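Local coordinates for 49 protein (Murid herpesvirus 4, PDB 6A4V), which probably interacts with the host's poly(ADP-ribose) polymerase 1 and thereby facilitates replication of this gammaherpesvirus, at residues T56-N60 against R61-C65; V47-T50 against F51-D55; L302-L305 against R306-I310; A248-K251 against N252-E256. All coordinates share one frame; numbering follows the deposited sequence.

All four contacts are local, each within one run of chain, and they lie on the same side of the chain's centre in a mostly helical fold. Contact 2 occupies helix 44-57 and contact 1 the turn that follows it and the start of helix 61-85; their centres are 11 Å apart, and Ala-64 O packs on Ile-54 CG2 at 3.8 Å. Contact 4, in helix 238-262, touches both: Cys-65 SG lies 3.5 Å from His-253 O, and Phe-51 CE2 lies 4.0 Å from His-253 NE2. Contact 3, in helix 295-312, touches none of the others, its nearest atoms staying about 5 Å from contacts 1 and 4. Helix 61-85 packs against the helices of contacts 2, 3 and 4.

Contact 1. Residues T56-N60 against R61-C65; sequences TREHN and RVSAC
Glu-58 and Asn-60 meet Ser-63 and Ala-64 in a local contact round the tight turn of an α-helical hairpin, where helix 44-57 gives way to helix 61-85. The backbone marks both ends of the turn. Glu-58 is the first residue to leave helical conformation, its psi opening to 141°, and Asn-60 takes the N-cap position of the next helix. That helix starts with the bond from Ala-64 N to Asn-60 O, 3.1 Å long with an N-H...O angle of 152°. The Asn-60 side chain makes no capping bond; instead its CB sits 3.4 Å from Ser-63 OG. Ser-63 turns OG to this place by setting it beside its own backbone N, opposite the carbonyl carbon (chi1 -64°).

Glu-58 closes the inside of the turn. Its CB rests on Ala-64 CB at 3.8 Å, while CG runs alongside the Ala-64 backbone, 4.0 Å from Ala-64 CA. The bend at chi2 then carries the carboxylate back over Ser-63. Elsewhere in the new helix, Val-62 packs on Leu-257, Ile-260 and Val-261 of helix 238-262, and Ala-64 leans on Ile-54 and Asp-55 of helix 44-57, so the first turn lies between two neighbours. The carboxylate meets Ser-63 through carbon rather than hydroxyl: Glu-58 OE1 is 3.2 Å from Ser-63 CB but 3.8 Å from Ser-63 OG.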
loop_
_atom_site.group_PDB
_atom_site.type_symbol
_atom_site.label_atom_id
_atom_site.label_comp_id
_atom_site.label_asym_id
_atom_site.label_seq_id
_atom_site.Cartn_x
_atom_site.Cartn_y
_atom_site.Cartn_z
ATOM N N THR B 56 0.739 -5.775 29.626
ATOM C CA THR B 56 0.150 -5.342 30.894
ATOM C C THR B 56 -1.353 -5.049 30.662
ATOM O O THR B 56 -2.179 -5.479 31.444
ATOM C CB THR B 56 1.024 -4.272 31.584
ATOM O OG1 THR B 56 0.863 -2.999 30.945
ATOM C CG2 THR B 56 2.498 -4.653 31.654
ATOM N N ARG B 57 -1.734 -4.400 29.560
ATOM C CA ARG B 57 -3.173 -4.163 29.240
ATOM C C ARG B 57 -4.001 -5.460 29.088
ATOM O O ARG B 57 -5.174 -5.474 29.472
ATOM C CB ARG B 57 -3.345 -3.361 27.943
ATOM C CG ARG B 57 -3.481 -1.862 28.157
ATOM C CD ARG B 57 -3.872 -1.089 26.907
ATOM N NE ARG B 57 -3.393 0.288 26.987
ATOM C CZ ARG B 57 -3.316 1.132 25.963
ATOM N NH1 ARG B 57 -3.931 0.854 24.824
ATOM N NH2 ARG B 57 -2.628 2.254 26.085
ATOM N N GLU B 58 -3.464 -6.517 28.459
ATOM C CA GLU B 58 -4.342 -7.599 27.985
ATOM C C GLU B 58 -4.553 -8.634 29.093
ATOM O O GLU B 58 -3.638 -9.008 29.824
ATOM C CB GLU B 58 -3.833 -8.269 26.706
ATOM C CG GLU B 58 -4.359 -7.632 25.424
ATOM C CD GLU B 58 -5.870 -7.531 25.311
ATOM O OE1 GLU B 58 -6.572 -8.494 25.703
ATOM O OE2 GLU B 58 -6.341 -6.479 24.851
ATOM N N HIS B 59 -5.793 -9.121 29.163
ATOM C CA HIS B 59 -6.217 -10.017 30.229
ATOM C C HIS B 59 -5.509 -11.370 30.024
ATOM O O HIS B 59 -4.773 -11.869 30.915
ATOM C CB HIS B 59 -7.759 -10.060 30.273
ATOM C CG HIS B 59 -8.420 -8.754 29.932
ATOM N ND1 HIS B 59 -8.523 -7.705 30.839
ATOM C CD2 HIS B 59 -9.007 -8.317 28.790
ATOM C CE1 HIS B 59 -9.144 -6.687 30.271
ATOM N NE2 HIS B 59 -9.450 -7.037 29.009
ATOM N N ASN B 60 -5.689 -11.915 28.810
ATOM C CA ASN B 60 -5.230 -13.240 28.445
ATOM C C ASN B 60 -3.862 -13.164 27.801
ATOM O O ASN B 60 -3.572 -12.230 27.078
ATOM C CB ASN B 60 -6.073 -13.913 27.365
ATOM C CG ASN B 60 -7.292 -14.595 27.921
ATOM O OD1 ASN B 60 -7.463 -14.669 29.134
ATOM N ND2 ASN B 60 -8.131 -15.104 27.041
ATOM N N ARG B 61 -3.091 -14.226 28.025
ATOM C CA ARG B 61 -1.879 -14.482 27.305
ATOM C C ARG B 61 -2.205 -14.697 25.821
ATOM O O ARG B 61 -1.378 -14.352 25.031
ATOM C CB ARG B 61 -1.142 -15.702 27.875
ATOM C CG ARG B 61 -0.442 -15.432 29.200
ATOM C CD ARG B 61 0.819 -16.256 29.398
ATOM N NE ARG B 61 0.538 -17.676 29.182
ATOM C CZ ARG B 61 1.450 -18.584 28.864
ATOM N NH1 ARG B 61 2.684 -18.186 28.593
ATOM N NH2 ARG B 61 1.123 -19.873 28.841
ATOM N N VAL B 62 -3.370 -15.287 25.477
ATOM C CA VAL B 62 -3.738 -15.530 24.065
ATOM C C VAL B 62 -4.030 -14.185 23.386
ATOM O O VAL B 62 -3.381 -13.827 22.372
ATOM C CB VAL B 62 -4.899 -16.528 23.883
ATOM C CG1 VAL B 62 -5.193 -16.746 22.403
ATOM C CG2 VAL B 62 -4.596 -17.882 24.492
ATOM N N SER B 63 -4.970 -13.433 23.973
ATOM C CA SER B 63 -5.317 -12.091 23.586
ATOM C C SER B 63 -4.082 -11.230 23.317
ATOM O O SER B 63 -4.018 -10.549 22.335
ATOM C CB SER B 63 -6.130 -11.458 24.625
ATOM O OG SER B 63 -7.363 -12.136 24.773
ATOM N N ALA B 64 -3.116 -11.267 24.217
ATOM C CA ALA B 64 -1.943 -10.445 24.058
ATOM C C ALA B 64 -1.163 -10.900 22.814
ATOM O O ALA B 64 -0.825 -10.113 21.932
ATOM C CB ALA B 64 -1.132 -10.522 25.329
ATOM N N CYS B 65 -1.011 -12.209 22.662
ATOM C CA CYS B 65 -0.210 -12.762 21.553
ATOM C C CYS B 65 -0.816 -12.289 20.227
ATOM O O CYS B 65 -0.111 -11.845 19.300
ATOM C CB CYS B 65 -0.096 -14.269 21.706
ATOM S SG CYS B 65 1.175 -14.968 20.615
#

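Contact 2. Residues V47-T50 against F51-D55; sequences VVHT and FCVID
Val-48, His-49 and Thr-50 offer their carbonyl oxygens to the amides of Cys-52, Val-53 and Ile-54 in successive i to i+4 bonds, Val-53 N to His-49 O measuring 3.0 Å, as in a regular α-helix. Two side-chain pairs along this helix are CH-π contacts. Val-47 and Phe-51 point the same way, and the methyl CG1 of Val-47 stands over one face of the phenyl ring, 4.0 Å from its centroid and 24° off the normal. It leans toward the far end of the ring, reaching Phe-51 CZ at 3.7 Å. The second pair puts Val-53 CG2 over a face of the His-49 imidazole, 4.1 Å from the centroid. The ring reaches forward to this methyl because CG lies opposite the backbone N (chi1 -180°), and CE1 is the ring atom closest to it at 3.8 Å. Beside them, Thr-50 CG2 meets Ile-54 CD1 at 3.9 Å. The Val-47 and Phe-51 pair also faces helix 61-85, where Val-47 packs on Ile-75 and Phe-51 on Lys-68 and Leu-72. As Val-47 lies against a later part of that helix than Phe-51, the packing is that of an antiparallel α-helical hairpin.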
loop_
_atom_site.group_PDB
_atom_site.type_symbol
_atom_site.label_atom_id
_atom_site.label_comp_id
_atom_site.label_asym_id
_atom_site.label_seq_id
_atom_site.Cartn_x
_atom_site.Cartn_y
_atom_site.Cartn_z
ATOM N N VAL B 47 8.803 -1.404 19.235
ATOM C CA VAL B 47 7.810 -2.493 19.113
ATOM C C VAL B 47 7.795 -3.284 20.427
ATOM O O VAL B 47 6.767 -3.716 20.947
ATOM C CB VAL B 47 8.132 -3.417 17.922
ATOM C CG1 VAL B 47 7.159 -4.576 17.838
ATOM C CG2 VAL B 47 8.194 -2.660 16.600
ATOM N N VAL B 48 8.992 -3.516 20.930
ATOM C CA VAL B 48 9.198 -4.040 22.250
ATOM C C VAL B 48 8.414 -3.209 23.289
ATOM O O VAL B 48 7.799 -3.789 24.178
ATOM C CB VAL B 48 10.718 -4.124 22.490
ATOM C CG1 VAL B 48 11.152 -3.808 23.917
ATOM C CG2 VAL B 48 11.212 -5.483 22.015
ATOM N N HIS B 49 8.390 -1.877 23.163
ATOM C CA HIS B 49 7.570 -1.039 24.039
ATOM C C HIS B 49 6.080 -1.343 23.806
ATOM O O HIS B 49 5.382 -1.705 24.740
ATOM C CB HIS B 49 7.914 0.455 23.877
ATOM C CG HIS B 49 7.124 1.389 24.741
ATOM N ND1 HIS B 49 5.981 2.047 24.281
ATOM C CD2 HIS B 49 7.314 1.816 26.011
ATOM C CE1 HIS B 49 5.503 2.830 25.233
ATOM N NE2 HIS B 49 6.306 2.704 26.308
ATOM N N THR B 50 5.587 -1.229 22.564
ATOM C CA THR B 50 4.182 -1.541 22.328
ATOM C C THR B 50 3.822 -2.902 22.955
ATOM O O THR B 50 2.658 -3.114 23.325
ATOM C CB THR B 50 3.800 -1.550 20.843
ATOM O OG1 THR B 50 4.248 -0.372 20.169
ATOM C CG2 THR B 50 2.303 -1.654 20.650
ATOM N N PHE B 51 4.791 -3.830 23.063
ATOM C CA PHE B 51 4.470 -5.222 23.439
ATOM C C PHE B 51 4.159 -5.281 24.926
ATOM O O PHE B 51 3.111 -5.791 25.307
ATOM C CB PHE B 51 5.608 -6.190 23.106
ATOM C CG PHE B 51 5.583 -6.714 21.695
ATOM C CD1 PHE B 51 4.595 -6.316 20.801
ATOM C CD2 PHE B 51 6.581 -7.560 21.240
ATOM C CE1 PHE B 51 4.576 -6.804 19.506
ATOM C CE2 PHE B 51 6.586 -8.006 19.920
ATOM C CZ PHE B 51 5.576 -7.632 19.060
ATOM N N CYS B 52 5.104 -4.744 25.702
ATOM C CA CYS B 52 5.026 -4.549 27.127
ATOM C C CYS B 52 3.761 -3.761 27.492
ATOM O O CYS B 52 3.159 -4.050 28.514
ATOM C CB CYS B 52 6.288 -3.860 27.637
ATOM S SG CYS B 52 7.772 -4.900 27.471
ATOM N N VAL B 53 3.369 -2.790 26.661
ATOM C CA VAL B 53 2.109 -2.074 26.857
ATOM C C VAL B 53 0.983 -3.109 26.783
ATOM O O VAL B 53 0.264 -3.305 27.753
ATOM C CB VAL B 53 1.919 -0.929 25.836
ATOM C CG1 VAL B 53 0.497 -0.381 25.796
ATOM C CG2 VAL B 53 2.910 0.202 26.082
ATOM N N ILE B 54 0.891 -3.786 25.631
ATOM C CA ILE B 54 -0.087 -4.837 25.357
ATOM C C ILE B 54 -0.115 -5.852 26.513
ATOM O O ILE B 54 -1.179 -6.240 26.976
ATOM C CB ILE B 54 0.235 -5.542 24.019
ATOM C CG1 ILE B 54 -0.054 -4.660 22.799
ATOM C CG2 ILE B 54 -0.507 -6.868 23.920
ATOM C CD1 ILE B 54 0.711 -5.062 21.545
ATOM N N ASP B 55 1.069 -6.292 26.938
ATOM C CA ASP B 55 1.248 -7.396 27.859
ATOM C C ASP B 55 0.578 -7.034 29.195
ATOM O O ASP B 55 -0.112 -7.868 29.814
ATOM C CB ASP B 55 2.741 -7.724 27.992
ATOM C CG ASP B 55 3.221 -9.008 27.316
ATOM O OD1 ASP B 55 2.388 -9.712 26.692
ATOM O OD2 ASP B 55 4.435 -9.316 27.458
#

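Contact 3. Residues L302-L305 against R306-I310; sequences LICL and RGLQI
Leu-305 O is approached by two amides of the following turn: Gln-309 N binds it at 3.0 Å with an N-H...O angle of 169°, and Leu-308 N adds a weak bond at 2.9 Å. The first is the regular α-helical i to i+4 bond; the second, bent to 126°, spans only three residues. Leu-308 N also bonds to Cys-304 O, so this amide is shared between two carbonyls. The shortest of the backbone bonds across the contact, Gly-307 N to Ile-303 O at 2.7 Å, is nearly straight. With Arg-306 N bonded to Leu-302 O, the i to i+4 series is unbroken from Arg-306 to Gln-309.

Among the side chains, Ile-303 and Arg-306 make the distinctive pair. Ile-303 places CG1 opposite its backbone N, and a turn at chi2 (57°) brings CD1 round to one face of the Arg-306 guanidinium. CD1 sits off-centre there, 3.8 Å from NH2 and 3.9 Å from CZ of Arg-306, whose own chain bends at chi2 and chi3, its guanidinium standing out from the helix beside that methyl. On another side of the helix Cys-304 SG makes a looser apolar contact with Leu-308 CD1, at 4.3 Å.

Cys-304 and Leu-305 pack on helix 274-289, and Leu-302 on helix 61-85. Leu-302 and Ile-303 also touch Lys-196 and Leu-199 of the second subunit, placing this stretch at the dimer contact. A methyl over the flat face of a guanidinium is a van der Waals contact: it uses none of the N-H groups of Arg-306, which point outward in the guanidinium plane.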
loop_
_atom_site.group_PDB
_atom_site.type_symbol
_atom_site.label_atom_id
_atom_site.label_comp_id
_atom_site.label_asym_id
_atom_site.label_seq_id
_atom_site.Cartn_x
_atom_site.Cartn_y
_atom_site.Cartn_z
ATOM N N LEU B 302 -4.282 -11.217 8.378
ATOM C CA LEU B 302 -5.002 -10.217 9.167
ATOM C C LEU B 302 -6.429 -10.665 9.415
ATOM O O LEU B 302 -6.911 -10.571 10.514
ATOM C CB LEU B 302 -5.001 -8.874 8.412
ATOM C CG LEU B 302 -3.771 -8.034 8.688
ATOM C CD1 LEU B 302 -3.416 -7.104 7.547
ATOM C CD2 LEU B 302 -3.942 -7.303 10.019
ATOM N N ILE B 303 -7.120 -11.102 8.359
ATOM C CA ILE B 303 -8.496 -11.394 8.530
ATOM C C ILE B 303 -8.574 -12.571 9.504
ATOM O O ILE B 303 -9.366 -12.566 10.466
ATOM C CB ILE B 303 -9.268 -11.596 7.194
ATOM C CG1 ILE B 303 -10.738 -11.267 7.405
ATOM C CG2 ILE B 303 -9.152 -13.004 6.596
ATOM C CD1 ILE B 303 -10.955 -9.857 7.920
ATOM N N CYS B 304 -7.624 -13.480 9.366
ATOM C CA CYS B 304 -7.556 -14.678 10.168
ATOM C C CYS B 304 -7.196 -14.394 11.641
ATOM O O CYS B 304 -7.732 -14.988 12.614
ATOM C CB CYS B 304 -6.603 -15.653 9.494
ATOM S SG CYS B 304 -6.263 -17.097 10.522
ATOM N N LEU B 305 -6.282 -13.481 11.897
ATOM C CA LEU B 305 -6.053 -13.121 13.290
ATOM C C LEU B 305 -7.315 -12.465 13.883
ATOM O O LEU B 305 -7.717 -12.796 14.981
ATOM C CB LEU B 305 -4.870 -12.165 13.298
ATOM C CG LEU B 305 -3.543 -12.782 12.904
ATOM C CD1 LEU B 305 -2.497 -11.707 12.781
ATOM C CD2 LEU B 305 -3.124 -13.821 13.934
ATOM N N ARG B 306 -7.920 -11.519 13.178
ATOM C CA ARG B 306 -9.212 -10.896 13.603
ATOM C C ARG B 306 -10.240 -12.004 13.916
ATOM O O ARG B 306 -10.855 -12.039 15.004
ATOM C CB ARG B 306 -9.768 -9.947 12.530
ATOM C CG ARG B 306 -10.296 -8.617 13.066
ATOM C CD ARG B 306 -11.469 -8.002 12.285
ATOM N NE ARG B 306 -11.166 -7.312 11.022
ATOM C CZ ARG B 306 -12.081 -6.853 10.145
ATOM N NH1 ARG B 306 -13.382 -6.988 10.368
ATOM N NH2 ARG B 306 -11.688 -6.261 9.027
ATOM N N GLY B 307 -10.413 -12.941 12.976
ATOM C CA GLY B 307 -11.306 -14.096 13.247
ATOM C C GLY B 307 -11.015 -14.730 14.607
ATOM O O GLY B 307 -11.918 -15.125 15.308
ATOM N N LEU B 308 -9.732 -14.866 14.943
ATOM C CA LEU B 308 -9.278 -15.629 16.094
ATOM C C LEU B 308 -9.580 -14.870 17.395
ATOM O O LEU B 308 -10.043 -15.461 18.352
ATOM C CB LEU B 308 -7.783 -15.937 15.926
ATOM C CG LEU B 308 -7.485 -17.288 15.285
ATOM C CD1 LEU B 308 -6.044 -17.359 14.761
ATOM C CD2 LEU B 308 -7.737 -18.394 16.269
ATOM N N GLN B 309 -9.307 -13.573 17.406
ATOM C CA GLN B 309 -9.762 -12.637 18.407
ATOM C C GLN B 309 -11.283 -12.740 18.567
ATOM O O GLN B 309 -11.802 -12.729 19.675
ATOM C CB GLN B 309 -9.382 -11.192 18.045
ATOM C CG GLN B 309 -8.039 -10.758 18.626
ATOM C CD GLN B 309 -7.515 -9.413 18.173
ATOM O OE1 GLN B 309 -6.489 -8.939 18.665
ATOM N NE2 GLN B 309 -8.198 -8.779 17.227
ATOM N N ILE B 310 -12.016 -12.762 17.460
ATOM C CA ILE B 310 -13.422 -12.649 17.616
ATOM C C ILE B 310 -13.879 -13.897 18.369
ATOM O O ILE B 310 -14.547 -13.774 19.364
ATOM C CB ILE B 310 -14.150 -12.405 16.279
ATOM C CG1 ILE B 310 -13.987 -10.956 15.802
ATOM C CG2 ILE B 310 -15.623 -12.807 16.354
ATOM C CD1 ILE B 310 -14.052 -9.906 16.898
#

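Contact 4. Residues A248-K251 against N252-E256; sequences ALFK and NHVKE
His-253 and Leu-249 lie side by side, one turn apart in helix 238-262 of this α-helical fold. Followed outward, His-253 starts with CB 3.7 Å from Leu-249 O, the same carbonyl that accepts the His-253 amide from above its plane. With CG set beside the backbone N (chi1 -84°), the imidazole stays beside that carbonyl, whose oxygen meets the ring at its edge: His-253 CD2 is 3.1 Å from Leu-249 O. Further along this side, NE2 of His-253 approaches Leu-249 CD1 at 4.2 Å. ND1 turns toward the next helical turn and donates a hydrogen bond to Glu-256 OE2, 2.7 Å long and bent to 135°. The carboxylate oxygen is met nearly along its C-O axis but lies 20° out of the ring plane. This His-carboxylate bond would restrain the ring's rotation, and the negative charge would probably polarise the imidazole.

On the buried side Phe-250 and Val-254 point the same way and meet through CE1 of Phe-250 and CG2 of Val-254, at 4.2 Å. Phe-250 packs on Leu-72 of helix 61-85 and Leu-289 of helix 274-289, so this side of the helix is wedged between two others. Lys-251 and Lys-255 also run alongside each other. Their ammonium nitrogens, NZ of Lys-251 and NZ of Lys-255, stay 5.0 Å apart, and the nearer meeting is through carbon, with Lys-255 NZ 3.4 Å from Lys-251 CD.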
loop_
_atom_site.group_PDB
_atom_site.type_symbol
_atom_site.label_atom_id
_atom_site.label_comp_id
_atom_site.label_asym_id
_atom_site.label_seq_id
_atom_site.Cartn_x
_atom_site.Cartn_y
_atom_site.Cartn_z
ATOM N N ALA B 248 10.973 -12.974 11.284
ATOM C CA ALA B 248 11.314 -13.935 12.428
ATOM C C ALA B 248 10.391 -13.714 13.629
ATOM O O ALA B 248 9.624 -14.574 14.141
ATOM C CB ALA B 248 12.714 -13.615 12.806
ATOM N N LEU B 249 10.341 -12.461 14.014
ATOM C CA LEU B 249 9.692 -12.116 15.206
ATOM C C LEU B 249 8.227 -12.463 15.018
ATOM O O LEU B 249 7.656 -12.924 15.926
ATOM C CB LEU B 249 9.982 -10.650 15.494
ATOM C CG LEU B 249 9.789 -10.127 16.917
ATOM C CD1 LEU B 249 10.551 -10.944 17.946
ATOM C CD2 LEU B 249 10.204 -8.645 16.989
ATOM N N PHE B 250 7.670 -12.331 13.797
ATOM C CA PHE B 250 6.239 -12.657 13.542
ATOM C C PHE B 250 6.073 -14.179 13.472
ATOM O O PHE B 250 5.133 -14.790 14.047
ATOM C CB PHE B 250 5.791 -11.878 12.308
ATOM C CG PHE B 250 4.432 -12.203 11.759
ATOM C CD1 PHE B 250 3.311 -12.065 12.544
ATOM C CD2 PHE B 250 4.270 -12.536 10.417
ATOM C CE1 PHE B 250 2.069 -12.438 12.072
ATOM C CE2 PHE B 250 3.006 -12.792 9.900
ATOM C CZ PHE B 250 1.907 -12.790 10.753
ATOM N N LYS B 251 6.899 -14.819 12.659
ATOM C CA LYS B 251 6.757 -16.315 12.562
ATOM C C LYS B 251 6.859 -17.026 13.935
ATOM O O LYS B 251 6.206 -17.989 14.212
ATOM C CB LYS B 251 7.895 -16.834 11.692
ATOM C CG LYS B 251 7.839 -18.310 11.355
ATOM C CD LYS B 251 9.237 -18.927 11.278
ATOM C CE LYS B 251 10.256 -18.120 10.501
ATOM N NZ LYS B 251 11.526 -18.890 10.426
ATOM N N ASN B 252 7.831 -16.617 14.760
ATOM C CA ASN B 252 8.073 -17.225 16.054
ATOM C C ASN B 252 6.945 -16.894 17.049
ATOM O O ASN B 252 6.624 -17.737 17.972
ATOM C CB ASN B 252 9.464 -16.855 16.564
ATOM C CG ASN B 252 10.548 -17.513 15.751
ATOM O OD1 ASN B 252 10.524 -18.746 15.576
ATOM N ND2 ASN B 252 11.560 -16.735 15.341
ATOM N N HIS B 253 6.294 -15.746 16.911
ATOM C CA HIS B 253 5.214 -15.481 17.856
ATOM C C HIS B 253 4.004 -16.252 17.404
ATOM O O HIS B 253 3.214 -16.592 18.267
ATOM C CB HIS B 253 4.847 -14.029 18.058
ATOM C CG HIS B 253 5.679 -13.290 19.042
ATOM N ND1 HIS B 253 5.437 -13.349 20.408
ATOM C CD2 HIS B 253 6.670 -12.384 18.846
ATOM C CE1 HIS B 253 6.284 -12.528 21.002
ATOM N NE2 HIS B 253 7.082 -11.949 20.068
ATOM N N VAL B 254 3.874 -16.566 16.095
ATOM C CA VAL B 254 2.813 -17.524 15.732
ATOM C C VAL B 254 3.078 -18.867 16.450
ATOM O O VAL B 254 2.158 -19.490 16.999
ATOM C CB VAL B 254 2.636 -17.613 14.191
ATOM C CG1 VAL B 254 1.690 -18.741 13.789
ATOM C CG2 VAL B 254 2.052 -16.281 13.647
ATOM N N LYS B 255 4.345 -19.324 16.507
ATOM C CA LYS B 255 4.579 -20.635 17.193
ATOM C C LYS B 255 4.269 -20.561 18.691
ATOM O O LYS B 255 3.707 -21.494 19.181
ATOM C CB LYS B 255 5.967 -21.181 16.906
ATOM C CG LYS B 255 5.926 -22.034 15.638
ATOM C CD LYS B 255 7.145 -21.928 14.831
ATOM C CE LYS B 255 6.983 -22.432 13.412
ATOM N NZ LYS B 255 8.092 -21.896 12.577
ATOM N N GLU B 256 4.603 -19.430 19.334
ATOM C CA GLU B 256 4.288 -19.176 20.658
ATOM C C GLU B 256 2.777 -19.272 20.844
ATOM O O GLU B 256 2.347 -19.932 21.763
ATOM C CB GLU B 256 4.769 -17.795 21.103
ATOM C CG GLU B 256 4.201 -17.410 22.441
ATOM C CD GLU B 256 4.596 -16.088 23.065
ATOM O OE1 GLU B 256 4.694 -16.087 24.285
ATOM O OE2 GLU B 256 4.722 -15.055 22.364
#